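Local coordinates for protein extracellular ligand-binding receptor (Rhodopseudomonas palustris, PDB 4EYQ) that probably serves as the periplasmic solute-binding protein of a transport system for aromatic acids, holding 4-hydroxyphenylpyruvate or caffeic acid between its two lobes, at residues 77-82 / 99-104. Sequence-based numbering, arbitrary orientation.
Sequences SVTPPT and LAPLPV. With ENO (3-(4-hydroxy-phenyl)pyruvic acid), chain B; DHC (caffeic acid), chain C.
A100 packs its methyl group into the start of helix 79-92. Its CB lies 3.4 Å from V78 C and equally near T82 OG1. This is the tight part of the contact. T82 OG1 also reaches back to V78 O, at 2.8 Å. It approaches from above the carbonyl plane, 46° out of it. T82 N donates to the same oxygen, and S76 N bonds to OG1. The chi1 of T82, -60°, keeps OG1 beside its own backbone N. CG2 meets A100 O at 3.7 Å, a buried oxygen with no hydrogen-bond partner, and lies beside L102 CD2. With an alanine in place of T82, V78 O would probably lose one of its two donors and S76 N its acceptor, and a gap would open against A100 and L102. The packing is looser toward L102 and P103. There T79 CG2, close to P101 O, reaches P103 CD only loosely, at 4.3 Å, and P103 is partly exposed. On the ligand side the contact is polar. T79 N gives a nearly straight bond of 2.8 Å to O2 of either acid, at 164° for the hydroxyphenylpyruvate. T79 OG1 sits 3.0 Å from P101 O and also close to ligand O2. P101 lays its CG and CD against the caffeic acid ring. R174, S199, Q282 and H286 also hydrogen-bond whichever acid occupies the site. V78 is the N-cap of helix 79-92. A ligand carboxylate held at a helix N-terminus in the cleft between two lobes is typical of the periplasmic binding protein fold.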
loop_
_atom_site.group_PDB
_atom_site.type_symbol
_atom_site.label_atom_id
_atom_site.label_comp_id
_atom_site.label_asym_id
_atom_site.label_seq_id
_atom_site.Cartn_x
_atom_site.Cartn_y
_atom_site.Cartn_z
ATOM N N SER A 77 -6.093 4.366 3.484
ATOM C CA SER A 77 -4.743 4.667 3.002
ATOM C C SER A 77 -3.649 4.146 3.906
ATOM O O SER A 77 -2.484 4.000 3.476
ATOM C CB SER A 77 -4.574 6.165 2.834
ATOM O OG SER A 77 -5.474 6.600 1.860
ATOM N N VAL A 78 -4.015 3.887 5.158
ATOM C CA VAL A 78 -3.070 3.361 6.119
ATOM C C VAL A 78 -3.709 2.208 6.864
ATOM O O VAL A 78 -4.921 2.019 6.798
ATOM C CB VAL A 78 -2.513 4.466 7.061
ATOM C CG1 VAL A 78 -1.572 5.405 6.278
ATOM C CG2 VAL A 78 -3.641 5.240 7.752
ATOM N N THR A 79 -2.898 1.425 7.556
ATOM C CA THR A 79 -3.354 0.140 8.101
ATOM C C THR A 79 -4.491 0.234 9.156
ATOM O O THR A 79 -5.483 -0.469 9.033
ATOM C CB THR A 79 -2.165 -0.700 8.599
ATOM O OG1 THR A 79 -1.248 -0.904 7.504
ATOM C CG2 THR A 79 -2.623 -2.020 9.161
ATOM N N PRO A 80 -4.349 1.088 10.195
ATOM C CA PRO A 80 -5.452 1.058 11.215
ATOM C C PRO A 80 -6.889 1.330 10.705
ATOM O O PRO A 80 -7.783 0.527 11.008
ATOM C CB PRO A 80 -4.979 2.040 12.307
ATOM C CG PRO A 80 -3.495 2.163 12.072
ATOM C CD PRO A 80 -3.259 2.002 10.590
ATOM N N PRO A 81 -7.119 2.398 9.896
ATOM C CA PRO A 81 -8.456 2.521 9.313
ATOM C C PRO A 81 -8.830 1.422 8.300
ATOM O O PRO A 81 -10.025 1.131 8.133
ATOM C CB PRO A 81 -8.402 3.868 8.578
ATOM C CG PRO A 81 -6.968 4.146 8.359
ATOM C CD PRO A 81 -6.289 3.582 9.582
ATOM N N THR A 82 -7.836 0.833 7.626
ATOM C CA THR A 82 -8.107 -0.279 6.687
ATOM C C THR A 82 -8.633 -1.516 7.445
ATOM O O THR A 82 -9.586 -2.172 7.002
ATOM C CB THR A 82 -6.871 -0.573 5.822
ATOM O OG1 THR A 82 -6.546 0.611 5.080
ATOM C CG2 THR A 82 -7.108 -1.714 4.832
ATOM N N LEU A 99 -6.577 -0.532 0.323
ATOM C CA LEU A 99 -5.497 0.251 -0.318
ATOM C C LEU A 99 -4.251 0.394 0.580
ATOM O O LEU A 99 -3.301 1.089 0.224
ATOM C CB LEU A 99 -6.013 1.610 -0.820
ATOM C CG LEU A 99 -7.193 1.560 -1.811
ATOM C CD1 LEU A 99 -7.610 2.977 -2.181
ATOM C CD2 LEU A 99 -6.887 0.721 -3.080
ATOM N N ALA A 100 -4.252 -0.278 1.728
ATOM C CA ALA A 100 -3.123 -0.323 2.641
ATOM C C ALA A 100 -2.951 -1.769 3.057
ATOM O O ALA A 100 -3.930 -2.513 3.039
ATOM C CB ALA A 100 -3.394 0.527 3.885
ATOM N N PRO A 101 -1.727 -2.180 3.467
ATOM C CA PRO A 101 -1.552 -3.554 3.955
ATOM C C PRO A 101 -2.460 -3.816 5.164
ATOM O O PRO A 101 -2.837 -2.873 5.875
ATOM C CB PRO A 101 -0.070 -3.603 4.381
ATOM C CG PRO A 101 0.571 -2.459 3.656
ATOM C CD PRO A 101 -0.478 -1.401 3.547
ATOM N N LEU A 102 -2.856 -5.060 5.391
ATOM C CA LEU A 102 -3.444 -5.374 6.695
ATOM C C LEU A 102 -3.314 -6.826 7.053
ATOM O O LEU A 102 -3.163 -7.663 6.167
ATOM C CB LEU A 102 -4.907 -4.954 6.767
ATOM C CG LEU A 102 -5.976 -5.869 6.171
ATOM C CD1 LEU A 102 -7.294 -5.483 6.835
ATOM C CD2 LEU A 102 -5.974 -5.643 4.695
ATOM N N PRO A 103 -3.388 -7.136 8.354
ATOM C CA PRO A 103 -3.444 -8.534 8.754
ATOM C C PRO A 103 -4.794 -9.134 8.307
ATOM O O PRO A 103 -5.837 -8.796 8.874
ATOM C CB PRO A 103 -3.352 -8.482 10.282
ATOM C CG PRO A 103 -3.663 -7.083 10.675
ATOM C CD PRO A 103 -3.447 -6.203 9.489
ATOM N N VAL A 104 -4.765 -9.995 7.290
ATOM C CA VAL A 104 -5.974 -10.663 6.828
ATOM C C VAL A 104 -6.145 -11.919 7.665
ATOM O O VAL A 104 -5.536 -12.930 7.391
ATOM C CB VAL A 104 -5.881 -11.024 5.331
ATOM C CG1 VAL A 104 -7.172 -11.721 4.861
ATOM C CG2 VAL A 104 -5.633 -9.760 4.510
HETATM O O4 ENO B . -0.222 0.779 5.523
HETATM C C9 ENO B . 0.342 2.272 2.265
HETATM C C8 ENO B . 0.482 1.677 1.023
HETATM C C7 ENO B . 1.472 0.725 0.819
HETATM C C6 ENO B . 2.331 0.338 1.848
HETATM C C5 ENO B . 2.181 0.951 3.091
HETATM C C4 ENO B . 1.186 1.909 3.307
HETATM O O3 ENO B . 1.571 0.161 -0.410
HETATM C C3 ENO B . 1.038 2.600 4.655
HETATM C C2 ENO B . 0.353 1.829 5.748
HETATM C C1 ENO B . 0.390 2.388 7.103
HETATM O O2 ENO B . -0.113 1.736 8.040
HETATM O O1 ENO B . 0.936 3.502 7.310
HETATM C C1 DHC C . 0.675 2.384 7.169
HETATM O O1 DHC C . 1.195 3.500 7.426
HETATM C C2 DHC C . 0.990 1.675 5.905
HETATM C C3 DHC C . 1.050 2.345 4.772
HETATM C "C1'" DHC C . 1.356 1.677 3.481
HETATM C "C2'" DHC C . 0.580 2.037 2.396
HETATM C "C3'" DHC C . 0.822 1.464 1.164
HETATM C "C4'" DHC C . 1.909 0.459 1.024
HETATM C "C5'" DHC C . 2.661 0.102 2.135
HETATM C "C6'" DHC C . 2.377 0.721 3.355
HETATM O "O4'" DHC C . 2.155 -0.115 -0.184
HETATM O "O3'" DHC C . 0.051 1.841 0.116
HETATM O O2 DHC C . -0.113 1.838 7.969
#